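Local coordinates for IPT/TIG domain-containing protein BACOVA_02650 (Bacteroides ovatus, PDB 5E7G), which binds polysaccharide at the cell surface and probably captures xyloglucan before its transport into the periplasm for degradation, at residues Q151-Y156 against T168-L173. Residues are numbered along the deposited sequence; the frame is centred on the assembly and turned at random.
Sequences QEITNY and TAPANL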
ATOM      1  N   GLN A 151      17.154   3.391 -24.551  1.00 65.72           N
ATOM      2  CA  GLN A 151      18.371   3.567 -23.776  1.00 59.64           C
ATOM      3  C   GLN A 151      18.957   2.190 -23.465  1.00 72.08           C
ATOM      4  O   GLN A 151      18.629   1.578 -22.449  1.00 77.13           O
ATOM      5  CB  GLN A 151      18.055   4.342 -22.496  1.00 65.52           C
ATOM      6  CG  GLN A 151      19.153   5.237 -21.987  1.00 74.67           C
ATOM      7  CD  GLN A 151      18.650   6.172 -20.903  1.00 81.46           C
ATOM      8  OE1 GLN A 151      19.066   6.079 -19.749  1.00 82.50           O
ATOM      9  NE2 GLN A 151      17.738   7.073 -21.268  1.00 76.34           N
ATOM     10  N   GLU A 152      19.807   1.698 -24.360  1.00 71.43           N
ATOM     11  CA  GLU A 152      20.332   0.342 -24.252  1.00 61.53           C
ATOM     12  C   GLU A 152      21.048   0.117 -22.927  1.00 68.60           C
ATOM     13  O   GLU A 152      21.853   0.944 -22.497  1.00 75.36           O
ATOM     14  CB  GLU A 152      21.292   0.047 -25.405  1.00 63.63           C
ATOM     15  CG  GLU A 152      21.361  -1.421 -25.794  1.00 71.12           C
ATOM     16  CD  GLU A 152      20.152  -1.883 -26.597  1.00 76.87           C
ATOM     17  OE1 GLU A 152      19.343  -1.031 -27.023  1.00 77.44           O
ATOM     18  OE2 GLU A 152      20.009  -3.107 -26.805  1.00 82.60           O
ATOM     19  N   ILE A 153      20.737  -1.003 -22.280  1.00 66.11           N
ATOM     20  CA  ILE A 153      21.456  -1.440 -21.089  1.00 62.51           C
ATOM     21  C   ILE A 153      22.451  -2.506 -21.526  1.00 58.37           C
ATOM     22  O   ILE A 153      22.065  -3.626 -21.861  1.00 63.11           O
ATOM     23  CB  ILE A 153      20.498  -1.979 -20.004  1.00 62.46           C
ATOM     24  CG1 ILE A 153      19.536  -0.870 -19.565  1.00 63.89           C
ATOM     25  CG2 ILE A 153      21.281  -2.505 -18.799  1.00 60.48           C
ATOM     26  CD1 ILE A 153      18.414  -1.326 -18.651  1.00 59.79           C
ATOM     27  N   THR A 154      23.730  -2.139 -21.532  1.00 67.59           N
ATOM     28  CA  THR A 154      24.791  -2.979 -22.088  1.00 66.26           C
ATOM     29  C   THR A 154      25.305  -4.006 -21.086  1.00 64.18           C
ATOM     30  O   THR A 154      25.666  -5.125 -21.457  1.00 64.88           O
ATOM     31  CB  THR A 154      25.997  -2.132 -22.551  1.00 66.48           C
ATOM     32  OG1 THR A 154      26.742  -1.694 -21.406  1.00 62.41           O
ATOM     33  CG2 THR A 154      25.539  -0.923 -23.362  1.00 61.31           C
ATOM     34  N   ASN A 155      25.367  -3.603 -19.820  1.00 61.42           N
ATOM     35  CA  ASN A 155      25.838  -4.474 -18.755  1.00 63.91           C
ATOM     36  C   ASN A 155      24.680  -5.105 -17.977  1.00 66.19           C
ATOM     37  O   ASN A 155      24.045  -4.451 -17.149  1.00 63.76           O
ATOM     38  CB  ASN A 155      26.747  -3.694 -17.804  1.00 55.97           C
ATOM     39  CG  ASN A 155      27.393  -4.583 -16.762  1.00 62.29           C
ATOM     40  OD1 ASN A 155      27.451  -5.802 -16.924  1.00 72.54           O
ATOM     41  ND2 ASN A 155      27.881  -3.978 -15.684  1.00 70.69           N
ATOM     42  N   TYR A 156      24.401  -6.375 -18.255  1.00 60.05           N
ATOM     43  CA  TYR A 156      23.413  -7.125 -17.491  1.00 61.99           C
ATOM     44  C   TYR A 156      23.829  -8.586 -17.409  1.00 63.88           C
ATOM     45  O   TYR A 156      24.539  -9.078 -18.283  1.00 64.07           O
ATOM     46  CB  TYR A 156      22.024  -6.996 -18.121  1.00 54.60           C
ATOM     47  CG  TYR A 156      21.920  -7.558 -19.525  1.00 62.53           C
ATOM     48  CD1 TYR A 156      21.779  -8.925 -19.741  1.00 51.03           C
ATOM     49  CD2 TYR A 156      21.953  -6.723 -20.636  1.00 62.69           C
ATOM     50  CE1 TYR A 156      21.685  -9.442 -21.017  1.00 53.44           C
ATOM     51  CE2 TYR A 156      21.855  -7.236 -21.920  1.00 64.42           C
ATOM     52  CZ  TYR A 156      21.722  -8.597 -22.103  1.00 53.88           C
ATOM     53  OH  TYR A 156      21.624  -9.115 -23.374  1.00 64.16           O
ATOM     54  N   THR A 168      23.333  -2.798 -14.544  1.00 60.86           N
ATOM     55  CA  THR A 168      23.801  -1.488 -14.104  1.00 59.54           C
ATOM     56  C   THR A 168      23.099  -0.408 -14.922  1.00 56.21           C
ATOM     57  O   THR A 168      22.842  -0.582 -16.116  1.00 46.96           O
ATOM     58  CB  THR A 168      25.341  -1.348 -14.238  1.00 63.54           C
ATOM     59  OG1 THR A 168      25.706  -1.254 -15.620  1.00 65.57           O
ATOM     60  CG2 THR A 168      26.045  -2.541 -13.594  1.00 56.45           C
ATOM     61  N   ALA A 169      22.778   0.700 -14.259  1.00 55.25           N
ATOM     62  CA  ALA A 169      21.987   1.764 -14.864  1.00 59.64           C
ATOM     63  C   ALA A 169      22.817   2.601 -15.839  1.00 56.44           C
ATOM     64  O   ALA A 169      23.946   2.979 -15.525  1.00 52.73           O
ATOM     65  CB  ALA A 169      21.405   2.653 -13.785  1.00 56.50           C
ATOM     66  N   PRO A 170      22.249   2.917 -17.013  1.00 52.96           N
ATOM     67  CA  PRO A 170      22.973   3.723 -18.004  1.00 64.56           C
ATOM     68  C   PRO A 170      23.154   5.180 -17.580  1.00 71.78           C
ATOM     69  O   PRO A 170      22.547   5.616 -16.603  1.00 71.10           O
ATOM     70  CB  PRO A 170      22.083   3.631 -19.248  1.00 62.42           C
ATOM     71  CG  PRO A 170      20.720   3.387 -18.722  1.00 65.31           C
ATOM     72  CD  PRO A 170      20.896   2.563 -17.476  1.00 61.20           C
ATOM     73  N   ALA A 171      23.999   5.909 -18.306  1.00 77.51           N
ATOM     74  CA  ALA A 171      24.138   7.350 -18.120  1.00 68.24           C
ATOM     75  C   ALA A 171      22.927   8.048 -18.717  1.00 67.72           C
ATOM     76  O   ALA A 171      22.283   7.509 -19.618  1.00 65.49           O
ATOM     77  CB  ALA A 171      25.412   7.855 -18.766  1.00 69.18           C
ATOM     78  N   ASN A 172      22.618   9.238 -18.213  1.00 70.77           N
ATOM     79  CA  ASN A 172      21.509  10.021 -18.747  1.00 75.17           C
ATOM     80  C   ASN A 172      20.183   9.276 -18.568  1.00 73.03           C
ATOM     81  O   ASN A 172      19.390   9.158 -19.506  1.00 67.82           O
ATOM     82  CB  ASN A 172      21.761  10.338 -20.227  1.00 74.35           C
ATOM     83  CG  ASN A 172      20.935  11.507 -20.729  1.00 87.63           C
ATOM     84  OD1 ASN A 172      20.850  12.549 -20.077  1.00 90.09           O
ATOM     85  ND2 ASN A 172      20.319  11.338 -21.897  1.00 81.50           N
ATOM     86  N   LEU A 173      19.959   8.780 -17.354  1.00 73.56           N
ATOM     87  CA  LEU A 173      18.824   7.905 -17.049  1.00 66.26           C
ATOM     88  C   LEU A 173      17.468   8.491 -17.406  1.00 67.78           C
ATOM     89  O   LEU A 173      17.205   9.667 -17.157  1.00 69.78           O
ATOM     90  CB  LEU A 173      18.816   7.559 -15.560  1.00 65.64           C
ATOM     91  CG  LEU A 173      19.226   6.140 -15.170  1.00 72.13           C
ATOM     92  CD1 LEU A 173      19.203   6.005 -13.659  1.00 64.48           C
ATOM     93  CD2 LEU A 173      18.320   5.092 -15.809  1.00 69.57           C
TER
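Gln151 reaches from the edge strand 151-152 to the loop that follows strand 164-168, its side chain crossing that of Pro170 at about a right angle. CB points toward the loop, and the chain runs extended beyond CG (chi2 168°). CG passes 4.1 Å from Pro170 CG. OE1 sits against the proline ring, 3.3 Å from Pro170 CG, and beside Leu173 CA, and takes a weak hydrogen bond from the backbone N of Leu174. The amide end lies beside the Asn172 carbonyl, with Asn172 O 3.2 Å from Gln151 NE2 and 3.1 Å from Gln151 OE1; the two oxygens are both acceptors and do not bond each other. An alanine in place of Gln151 would probably leave Pro170 CG without the amide oxygen packed against it and take away the weak acceptor offered to Leu174 N. Further along, Ile153 lays CG1 4.2 Å from Pro170 CD and rests CG2 near Thr168 O, and its side chain also touches Leu167. At the far end the backbones join: Thr168 N donates to Asn155 O at 3.2 Å, a fairly straight bond (162°) at the end of the antiparallel pairing of strands 156-158 and 164-168. With CG anti to the backbone N (chi1 -174°), the Asn155 amide extends alongside Thr168, and Asn155 ND2 comes 3.1 Å from Thr168 CG2. In this second IPT/TIG domain, an immunoglobulin-like beta sandwich, residues 153-155 cross between the two sheets with the loop alongside. One backbone hydrogen bond, one apolar side-chain contact and uncharged amides set against backbone and ring imply a contact that needs no salt bridge between the segments.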